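PDB 6LNH: L-isoleucine-4-hydroxylase from Bacillus thuringiensis, which catalyses the iron- and 2-oxoglutarate-dependent hydroxylation of L-isoleucine to (4S)-4-hydroxy-L-isoleucine, and also oxidises several related aliphatic and sulfur-containing amino acids. Local coordinates for residues Leu32-Glu37 / Thr214-Gln219; Thr136-Lys141 / Glu174-Leu179; Val152-Thr157 / Arg238-Val243; Gly190-Ile195 / Asn203-Leu208. One frame throughout, in Å; residues are numbered along the deposited sequence.

Interactions 1, 2 and 3 all reach the major antiparallel sheet, whereas interaction 4 forms an edge of the smaller sheet facing it. Strand 176-184 runs between the strands of interactions 1 and 3, and interaction 2 joins both by probable hydrogen bonds: its Leu179 N lies 2.7 Å from Leu215 O of interaction 1, and its Phe178 N lies 2.8 Å from Val243 O of interaction 3. Centres of interactions 1 and 3 are 17 Å apart. Between the sheets, Leu215 CD1 packs on Asn193 CB of interaction 4 at 3.6 Å. The iron, held by His170, Asp172 and His223, lies about 7 Å from the side chains of Tyr154 and Asn193 and about 9 Å from that of Leu215.

Interaction 1 of 4, residues Leu32-Glu37 / Thr214-Gln219; sequences LEISNE and TLVFGQ
Leu32 and Val216 form an antiparallel hydrogen-bonded pair, and Ile34 and Thr214 form the next. Val216 N gives a nearly straight bond to Leu32 O (3.0 Å, 166° at the hydrogen), while Leu32 N returns a more bent one to Val216 O (3.1 Å, 141°). Ile34 N meets Thr214 O at 2.7 Å, and Thr214 N reaches back to Ile34 O at 3.0 Å. Between these two rungs Glu33 and Leu215 make the non-hydrogen-bonded pair, where Glu33 CA approaches Thr214 O at 3.5 Å in a CH...O contact. Leu32, Ile34, Thr214 and Val216 share one face. There the two methyls of Val216 divide the work: CG2 lies against Leu32 CB, and CG1 meets Ile34 CD1 at 3.7 Å, the Ile34 and Val216 side chains crossing at about a right angle. Ile34 CG1 stands beside its own backbone N (chi1 -63°), and the extended second torsion sends CD1 to that methyl. Farther out, Phe26 of helix 19-29 covers Leu32 and Val216, while the Thr214 hydroxyl is hydrogen-bonded to His180 ND1 and Leu212 O. On the other face, Leu215 and Glu33 touch Ile206 of the smaller sheet. The pairing adds strand 31-34 to the edge of the major sheet in a double-stranded beta-helix, the cupin-type core of 2-oxoglutarate- and iron-dependent dioxygenases.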
# COMPACT_ATOMS: atom_id res chain seq x y z
N LEU C 32 8.40 22.97 5.38
CA LEU C 32 9.62 22.29 4.90
C LEU C 32 9.56 20.81 5.26
O LEU C 32 9.38 20.50 6.45
CB LEU C 32 10.82 22.97 5.58
CG LEU C 32 12.17 22.78 4.88
CD1 LEU C 32 13.05 21.83 5.67
CD2 LEU C 32 11.99 22.29 3.46
N GLU C 33 9.69 19.94 4.26
CA GLU C 33 9.72 18.48 4.51
C GLU C 33 11.17 18.08 4.77
O GLU C 33 12.04 18.55 4.02
CB GLU C 33 9.13 17.70 3.33
CG GLU C 33 7.96 18.40 2.67
CD GLU C 33 7.67 17.93 1.25
OE1 GLU C 33 7.57 18.79 0.36
OE2 GLU C 33 7.55 16.71 1.06
N ILE C 34 11.41 17.28 5.80
CA ILE C 34 12.80 16.85 6.13
C ILE C 34 12.84 15.32 6.13
O ILE C 34 11.92 14.71 6.69
CB ILE C 34 13.24 17.43 7.49
CG1 ILE C 34 13.29 18.96 7.46
CG2 ILE C 34 14.57 16.83 7.92
CD1 ILE C 34 13.43 19.59 8.82
N SER C 35 13.89 14.74 5.53
CA SER C 35 14.05 13.27 5.47
C SER C 35 14.54 12.76 6.83
O SER C 35 15.11 13.56 7.59
CB SER C 35 14.98 12.87 4.36
OG SER C 35 14.58 13.47 3.14
N ASN C 36 14.37 11.46 7.10
CA ASN C 36 14.78 10.86 8.39
C ASN C 36 16.28 10.54 8.43
O ASN C 36 16.76 10.17 9.51
CB ASN C 36 13.96 9.61 8.72
CG ASN C 36 13.84 8.65 7.55
OD1 ASN C 36 14.39 8.90 6.48
ND2 ASN C 36 13.12 7.56 7.74
N GLU C 37 16.96 10.70 7.29
CA GLU C 37 18.41 10.38 7.18
C GLU C 37 19.21 11.13 8.26
O GLU C 37 20.14 10.53 8.81
CB GLU C 37 18.94 10.70 5.78
CG GLU C 37 18.00 11.55 4.95
CD GLU C 37 18.60 12.02 3.64
OE1 GLU C 37 17.83 12.29 2.69
OE2 GLU C 37 19.84 12.13 3.56
N THR C 214 9.77 14.03 8.67
CA THR C 214 9.50 15.25 9.42
C THR C 214 8.92 16.34 8.53
O THR C 214 9.32 16.48 7.37
CB THR C 214 10.79 15.74 10.11
OG1 THR C 214 11.17 14.79 11.12
CG2 THR C 214 10.59 17.10 10.76
N LEU C 215 7.98 17.10 9.08
CA LEU C 215 7.38 18.25 8.43
C LEU C 215 7.36 19.41 9.41
O LEU C 215 6.89 19.25 10.55
CB LEU C 215 5.95 17.94 7.96
CG LEU C 215 5.31 18.85 6.92
CD1 LEU C 215 3.88 18.40 6.72
CD2 LEU C 215 5.35 20.31 7.34
N VAL C 216 7.88 20.56 8.99
CA VAL C 216 7.93 21.75 9.83
C VAL C 216 6.95 22.79 9.28
O VAL C 216 6.88 23.01 8.06
CB VAL C 216 9.37 22.29 9.93
CG1 VAL C 216 10.34 21.14 10.14
CG2 VAL C 216 9.77 23.07 8.70
N PHE C 217 6.15 23.37 10.17
CA PHE C 217 5.13 24.35 9.80
C PHE C 217 5.47 25.73 10.36
O PHE C 217 5.88 25.85 11.52
CB PHE C 217 3.74 23.97 10.31
CG PHE C 217 3.28 22.61 9.91
CD1 PHE C 217 3.07 22.29 8.58
CD2 PHE C 217 2.99 21.65 10.87
CE1 PHE C 217 2.62 21.04 8.21
CE2 PHE C 217 2.54 20.40 10.51
CZ PHE C 217 2.36 20.09 9.18
N GLY C 218 5.26 26.76 9.54
CA GLY C 218 5.17 28.12 10.02
C GLY C 218 3.73 28.61 9.92
O GLY C 218 2.83 27.91 9.46
N GLN C 219 3.53 29.85 10.34
CA GLN C 219 2.19 30.43 10.37
C GLN C 219 1.86 31.22 9.12
O GLN C 219 0.78 31.81 9.03
CB GLN C 219 2.04 31.35 11.59
CG GLN C 219 1.81 30.64 12.92
CD GLN C 219 1.99 31.58 14.09
OE1 GLN C 219 2.67 32.60 13.98
NE2 GLN C 219 1.38 31.24 15.22

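Interaction 2 of 4, residues Thr136-Lys141 / Glu174-Leu179; sequences TNIIDK and EPVVFL
Ile138 and Ile139, consecutive in the loop after helix 120-134, press their branches against Pro175 and Val176 where strand 176-184 begins. The principal bump on the strand side is Val176 CG2, which sits in the shallow notch formed by Ile138 CG2 and Ile139 CG1, 4.1 Å from each. Standing beside the backbone N, opposite the carbonyl carbon (chi1 -178° for CG1), this methyl is turned toward the loop. Alongside it the proline offers its CB-CG edge: Ile138 CG2 meets Pro175 CB at 3.9 Å, the two side chains sliding past each other in opposite directions, and Ile139 CD1 meets Pro175 CG at 4.1 Å, these side chains crossing at about a right angle. Lys141 NZ bridges the loop, bonding to Thr136 O (2.8 Å) and Ile139 O (2.6 Å), and also to Phe134 O at the end of the preceding helix. Glu27 of helix 19-29 also touches Ile138, and its OE2 accepts from Asn137 N. Pro175 follows closely after the iron ligand Asp172, its side chain about 8 Å from that of the aspartate. Methyl, methylene and ring carbons make the cross-segment contacts, so the join depends on apolar shape fit and hydrophobic burial.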
# COMPACT_ATOMS: atom_id res chain seq x y z
N THR C 136 16.04 30.66 12.31
CA THR C 136 15.05 31.39 11.54
C THR C 136 14.94 32.82 12.07
O THR C 136 15.24 33.09 13.24
CB THR C 136 13.69 30.69 11.61
OG1 THR C 136 13.15 30.81 12.93
CG2 THR C 136 13.83 29.21 11.27
N ASN C 137 14.51 33.73 11.20
CA ASN C 137 14.12 35.07 11.62
C ASN C 137 12.74 35.11 12.27
O ASN C 137 12.33 36.17 12.76
CB ASN C 137 14.23 36.07 10.45
CG ASN C 137 13.32 35.73 9.28
OD1 ASN C 137 12.41 34.91 9.38
ND2 ASN C 137 13.58 36.36 8.14
N ILE C 138 12.01 33.99 12.26
CA ILE C 138 10.68 33.95 12.85
C ILE C 138 10.74 34.04 14.37
O ILE C 138 9.92 34.72 14.99
CB ILE C 138 9.92 32.68 12.40
CG1 ILE C 138 9.68 32.65 10.88
CG2 ILE C 138 8.58 32.59 13.09
CD1 ILE C 138 10.82 32.15 10.08
N ILE C 139 11.71 33.37 14.99
CA ILE C 139 11.78 33.30 16.44
C ILE C 139 12.61 34.47 16.94
O ILE C 139 13.78 34.62 16.58
CB ILE C 139 12.37 31.96 16.90
CG1 ILE C 139 11.36 30.83 16.71
CG2 ILE C 139 12.82 32.03 18.36
CD1 ILE C 139 10.18 30.88 17.66
N ASP C 140 11.99 35.31 17.76
CA ASP C 140 12.66 36.48 18.31
C ASP C 140 13.48 36.02 19.51
O ASP C 140 12.93 35.65 20.55
CB ASP C 140 11.62 37.53 18.68
CG ASP C 140 12.19 38.68 19.49
OD1 ASP C 140 13.32 39.13 19.18
OD2 ASP C 140 11.50 39.14 20.42
N LYS C 141 14.80 36.08 19.37
CA LYS C 141 15.75 35.65 20.38
C LYS C 141 15.78 36.59 21.58
O LYS C 141 16.59 36.37 22.50
CB LYS C 141 17.15 35.53 19.76
CG LYS C 141 17.50 34.13 19.30
CD LYS C 141 16.44 33.56 18.36
CE LYS C 141 16.86 33.66 16.90
NZ LYS C 141 15.84 33.08 15.98
N GLU C 174 1.65 28.09 17.87
CA GLU C 174 3.09 28.32 17.95
C GLU C 174 3.66 28.70 16.58
O GLU C 174 3.31 28.08 15.57
CB GLU C 174 3.81 27.08 18.47
CG GLU C 174 3.34 26.66 19.86
CD GLU C 174 2.12 25.75 19.81
OE1 GLU C 174 1.66 25.44 18.69
OE2 GLU C 174 1.62 25.35 20.88
N PRO C 175 4.53 29.71 16.53
CA PRO C 175 5.06 30.16 15.23
C PRO C 175 5.88 29.12 14.49
O PRO C 175 5.96 29.19 13.25
CB PRO C 175 5.90 31.39 15.60
CG PRO C 175 6.11 31.31 17.09
CD PRO C 175 4.91 30.60 17.63
N VAL C 176 6.50 28.17 15.18
CA VAL C 176 7.26 27.10 14.54
C VAL C 176 6.90 25.78 15.20
O VAL C 176 7.00 25.65 16.42
CB VAL C 176 8.79 27.34 14.62
CG1 VAL C 176 9.53 26.22 13.90
CG2 VAL C 176 9.17 28.69 14.03
N VAL C 177 6.48 24.81 14.39
CA VAL C 177 6.06 23.50 14.86
C VAL C 177 6.76 22.43 14.03
O VAL C 177 6.76 22.50 12.80
CB VAL C 177 4.53 23.33 14.79
CG1 VAL C 177 4.13 21.87 14.99
CG2 VAL C 177 3.85 24.22 15.82
N PHE C 178 7.34 21.44 14.71
CA PHE C 178 7.95 20.28 14.06
C PHE C 178 7.04 19.07 14.24
O PHE C 178 6.70 18.72 15.38
CB PHE C 178 9.34 19.99 14.63
CG PHE C 178 10.40 20.96 14.19
CD1 PHE C 178 10.46 22.24 14.72
CD2 PHE C 178 11.35 20.59 13.26
CE1 PHE C 178 11.45 23.13 14.32
CE2 PHE C 178 12.33 21.47 12.85
CZ PHE C 178 12.38 22.74 13.38
N LEU C 179 6.65 18.44 13.13
CA LEU C 179 5.87 17.21 13.14
C LEU C 179 6.79 16.05 12.76
O LEU C 179 7.27 15.98 11.62
CB LEU C 179 4.69 17.33 12.17
CG LEU C 179 3.77 16.12 11.98
CD1 LEU C 179 3.20 15.70 13.30
CD2 LEU C 179 2.65 16.45 11.01

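Interaction 3 of 4, residues Val152-Thr157 / Arg238-Val243; sequences VRYKAT and RDILLV
Arg238 opens the pairing with Tyr154: its N donates to Tyr154 O, and its O accepts from Tyr154 N at 2.8 Å. Tyr154 CD1 also approaches that carbonyl oxygen, which sits at the edge of the phenol ring. The Arg238 chain, fully extended from CG to NE, sets one guanidinium face against Ile240 CD1, which is offset toward the rim. Asp239 then turns to the other side of the sheet, where Arg153 grips it side-on: NH2 meets the syn lone pair of OD2 at 2.9 Å, and NE meets OD1 at 2.5 Å on its syn side but about 20° out of the carboxylate plane, the two flat groups being nearly coplanar. A bend at chi3 (-97°) brings the guanidinium alongside the carboxylate, while Phe237 and Tyr57 add cation-pi contacts. These are central strands of the major sheet of the double-stranded beta-helix, and Tyr154 lies on its metal-facing side, about 7 Å from the bound iron. Ile240 completes the ladder with Val152, its N bonding to Val152 O at 2.7 Å and its O accepting from Val152 N at 3.0 Å. Its CG1 approaches the edge of the Tyr154 ring, at 4.2 Å from CE1, while Val152 CG1 lies 3.5 Å above the plane of that ring, toward its rim.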
# COMPACT_ATOMS: atom_id res chain seq x y z
N VAL C 152 1.67 12.17 20.73
CA VAL C 152 0.28 11.92 20.36
C VAL C 152 0.18 10.60 19.62
O VAL C 152 0.95 10.34 18.69
CB VAL C 152 -0.30 13.05 19.49
CG1 VAL C 152 -1.80 12.84 19.29
CG2 VAL C 152 -0.04 14.41 20.12
N ARG C 153 -0.76 9.77 20.04
CA ARG C 153 -1.13 8.56 19.32
C ARG C 153 -2.58 8.72 18.86
O ARG C 153 -3.49 8.77 19.68
CB ARG C 153 -0.98 7.32 20.20
CG ARG C 153 -1.55 6.05 19.64
CD ARG C 153 -0.99 4.90 20.44
NE ARG C 153 0.17 4.28 19.79
CZ ARG C 153 0.38 2.97 19.74
NH1 ARG C 153 -0.46 2.14 20.33
NH2 ARG C 153 1.46 2.50 19.13
N TYR C 154 -2.78 8.81 17.55
CA TYR C 154 -4.13 8.81 17.01
C TYR C 154 -4.61 7.37 16.88
O TYR C 154 -3.87 6.50 16.41
CB TYR C 154 -4.18 9.52 15.66
CG TYR C 154 -3.82 10.98 15.76
CD1 TYR C 154 -2.50 11.39 15.65
CD2 TYR C 154 -4.80 11.95 15.97
CE1 TYR C 154 -2.16 12.73 15.75
CE2 TYR C 154 -4.46 13.29 16.07
CZ TYR C 154 -3.15 13.67 15.96
OH TYR C 154 -2.82 15.00 16.05
N LYS C 155 -5.85 7.12 17.28
CA LYS C 155 -6.40 5.78 17.26
C LYS C 155 -7.66 5.79 16.41
O LYS C 155 -8.59 6.57 16.66
CB LYS C 155 -6.70 5.28 18.67
CG LYS C 155 -5.52 5.46 19.63
CD LYS C 155 -5.86 5.02 21.04
CE LYS C 155 -6.38 6.19 21.87
NZ LYS C 155 -6.63 5.79 23.28
N ALA C 156 -7.69 4.91 15.41
CA ALA C 156 -8.81 4.83 14.49
C ALA C 156 -9.32 3.40 14.46
O ALA C 156 -8.55 2.44 14.56
CB ALA C 156 -8.42 5.27 13.08
N THR C 157 -10.63 3.28 14.31
CA THR C 157 -11.29 1.99 14.21
C THR C 157 -12.32 2.09 13.10
O THR C 157 -12.64 3.19 12.62
CB THR C 157 -11.92 1.57 15.55
OG1 THR C 157 -12.10 0.14 15.57
CG2 THR C 157 -13.26 2.23 15.76
N ARG C 238 -1.54 6.11 14.63
CA ARG C 238 -0.59 7.05 14.05
C ARG C 238 0.11 7.72 15.22
O ARG C 238 -0.49 8.52 15.94
CB ARG C 238 -1.28 8.08 13.16
CG ARG C 238 -0.31 8.97 12.40
CD ARG C 238 -1.01 9.80 11.34
NE ARG C 238 -0.08 10.64 10.60
CZ ARG C 238 0.07 11.94 10.81
NH1 ARG C 238 -0.67 12.56 11.73
NH2 ARG C 238 0.95 12.63 10.10
N ASP C 239 1.39 7.40 15.40
CA ASP C 239 2.17 7.88 16.53
C ASP C 239 2.96 9.09 16.06
O ASP C 239 3.72 9.01 15.09
CB ASP C 239 3.10 6.79 17.06
CG ASP C 239 2.34 5.61 17.64
OD1 ASP C 239 1.19 5.82 18.09
OD2 ASP C 239 2.88 4.49 17.64
N ILE C 240 2.78 10.21 16.75
CA ILE C 240 3.34 11.48 16.33
C ILE C 240 4.12 12.10 17.48
O ILE C 240 3.82 11.87 18.65
CB ILE C 240 2.19 12.41 15.84
CG1 ILE C 240 1.79 12.06 14.40
CG2 ILE C 240 2.47 13.89 16.07
CD1 ILE C 240 2.93 12.11 13.43
N LEU C 241 5.12 12.90 17.13
CA LEU C 241 5.81 13.76 18.09
C LEU C 241 5.82 15.18 17.54
O LEU C 241 6.31 15.41 16.43
CB LEU C 241 7.25 13.28 18.34
CG LEU C 241 8.04 14.18 19.29
CD1 LEU C 241 7.50 14.07 20.72
CD2 LEU C 241 9.52 13.86 19.25
N LEU C 242 5.29 16.12 18.31
CA LEU C 242 5.32 17.53 17.96
C LEU C 242 6.33 18.25 18.85
O LEU C 242 6.33 18.07 20.07
CB LEU C 242 3.94 18.18 18.11
CG LEU C 242 2.79 17.75 17.20
CD1 LEU C 242 1.47 18.26 17.76
CD2 LEU C 242 3.01 18.27 15.79
N VAL C 243 7.18 19.07 18.23
CA VAL C 243 8.11 19.93 18.95
C VAL C 243 7.81 21.36 18.52
O VAL C 243 8.07 21.74 17.38
CB VAL C 243 9.58 19.56 18.68
CG1 VAL C 243 10.50 20.40 19.56
CG2 VAL C 243 9.81 18.08 18.94

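Interaction 4 of 4, residues Gly190-Ile195 / Asn203-Leu208; sequences GGDNLI and NQFISL
Antiparallel strands 189-196 and 204-206 pair here as a beta hairpin at the edge of the smaller sheet of the double-stranded beta-helix, with a classic beta bulge opposite Ile195. Asn193 and Ile206 form a hydrogen-bonded pair, each backbone N reaching the other's O at 2.8 Å. Ile195 N bonds to Gln204 O at 3.0 Å, but Ile195 O receives two donors, Asn203 N at 2.8 Å and Gln204 N at 3.1 Å, because two residues there face one. The Asn203 side chain turns elsewhere, with OD1 bonded to Asn197 N and ND2 to Glu201. On the face of Asn193, Ile195, Gln204 and Ile206, Ile195 CG1 rests on Ile206 CD1 (3.7 Å), directed toward the major sheet, where Leu215 and Phe217 pack against the hairpin. Asn193 and Ile195 lie near the metal site: the Ile195 side chain is about 4 Å from that of the iron ligand His223. Asp192, Leu194 and Phe205 meet Ile189 and Pro227 of a neighbouring subunit, and Gln204, from the first face, bonds through OE1 to Lys158 NZ of the same subunit. With Phe205 CG anti to the backbone N (chi1 -179°), the ring reaches along the pair toward Asp192: CD2 touches Leu194 CD2 at 3.7 Å, while CZ lies 3.4 Å from Asp192 OD2, ring and carboxylate inclined by 42°.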
# COMPACT_ATOMS: atom_id res chain seq x y z
N GLY C 190 -5.22 7.35 5.56
CA GLY C 190 -5.34 8.77 5.84
C GLY C 190 -4.16 9.29 6.64
O GLY C 190 -3.06 8.74 6.62
N GLY C 191 -4.41 10.39 7.35
CA GLY C 191 -3.34 11.06 8.07
C GLY C 191 -2.35 11.77 7.18
O GLY C 191 -1.19 11.93 7.56
N ASP C 192 -2.79 12.21 6.00
CA ASP C 192 -1.95 12.98 5.10
C ASP C 192 -1.96 14.46 5.49
O ASP C 192 -2.95 14.98 6.01
CB ASP C 192 -2.42 12.83 3.66
CG ASP C 192 -2.81 11.40 3.31
OD1 ASP C 192 -2.01 10.48 3.58
OD2 ASP C 192 -3.91 11.21 2.77
N ASN C 193 -0.84 15.13 5.23
CA ASN C 193 -0.68 16.53 5.57
C ASN C 193 -0.90 17.39 4.33
O ASN C 193 -0.40 17.08 3.25
CB ASN C 193 0.72 16.79 6.15
CG ASN C 193 0.95 16.04 7.44
OD1 ASN C 193 1.60 14.99 7.46
ND2 ASN C 193 0.42 16.56 8.54
N LEU C 194 -1.68 18.46 4.50
CA LEU C 194 -2.00 19.39 3.42
C LEU C 194 -1.42 20.76 3.73
O LEU C 194 -1.42 21.19 4.89
CB LEU C 194 -3.51 19.50 3.22
CG LEU C 194 -4.24 18.16 3.06
CD1 LEU C 194 -5.72 18.39 2.92
CD2 LEU C 194 -3.69 17.39 1.87
N ILE C 195 -0.93 21.44 2.70
CA ILE C 195 -0.46 22.82 2.81
C ILE C 195 -1.30 23.68 1.89
O ILE C 195 -1.49 23.35 0.71
CB ILE C 195 1.03 22.95 2.46
CG1 ILE C 195 1.87 21.96 3.26
CG2 ILE C 195 1.51 24.38 2.72
CD1 ILE C 195 1.81 22.18 4.76
N ASN C 203 -2.16 23.49 -1.98
CA ASN C 203 -0.94 23.75 -2.78
C ASN C 203 0.01 22.55 -2.73
O ASN C 203 0.64 22.26 -3.75
CB ASN C 203 -0.23 25.02 -2.33
CG ASN C 203 -1.10 26.25 -2.46
OD1 ASN C 203 -1.88 26.56 -1.57
ND2 ASN C 203 -0.96 26.96 -3.57
N GLN C 204 0.11 21.89 -1.57
CA GLN C 204 1.06 20.76 -1.45
C GLN C 204 0.41 19.60 -0.68
O GLN C 204 -0.39 19.87 0.24
CB GLN C 204 2.35 21.23 -0.78
CG GLN C 204 3.44 20.18 -0.74
CD GLN C 204 4.14 19.99 -2.06
OE1 GLN C 204 5.06 19.19 -2.19
NE2 GLN C 204 3.70 20.74 -3.06
N PHE C 205 0.76 18.37 -1.06
CA PHE C 205 0.25 17.14 -0.40
C PHE C 205 1.46 16.35 0.10
O PHE C 205 2.29 15.93 -0.73
CB PHE C 205 -0.58 16.32 -1.38
CG PHE C 205 -1.17 15.05 -0.82
CD1 PHE C 205 -0.36 13.96 -0.53
CD2 PHE C 205 -2.53 14.94 -0.58
CE1 PHE C 205 -0.90 12.80 -0.01
CE2 PHE C 205 -3.07 13.78 -0.06
CZ PHE C 205 -2.25 12.71 0.22
N ILE C 206 1.57 16.17 1.41
CA ILE C 206 2.73 15.43 2.00
C ILE C 206 2.22 14.23 2.79
O ILE C 206 1.36 14.43 3.67
CB ILE C 206 3.59 16.37 2.87
CG1 ILE C 206 4.09 17.58 2.07
CG2 ILE C 206 4.73 15.61 3.51
CD1 ILE C 206 3.96 18.89 2.81
N SER C 207 2.73 13.04 2.49
CA SER C 207 2.32 11.81 3.21
C SER C 207 3.52 11.26 3.98
O SER C 207 4.44 10.74 3.33
CB SER C 207 1.77 10.79 2.26
OG SER C 207 1.36 9.62 2.97
N LEU C 208 3.52 11.39 5.31
CA LEU C 208 4.63 10.85 6.12
C LEU C 208 4.44 9.33 6.18
O LEU C 208 3.41 8.89 6.72
CB LEU C 208 4.59 11.49 7.51
CG LEU C 208 4.66 13.01 7.52
CD1 LEU C 208 4.94 13.54 8.92
CD2 LEU C 208 5.71 13.52 6.55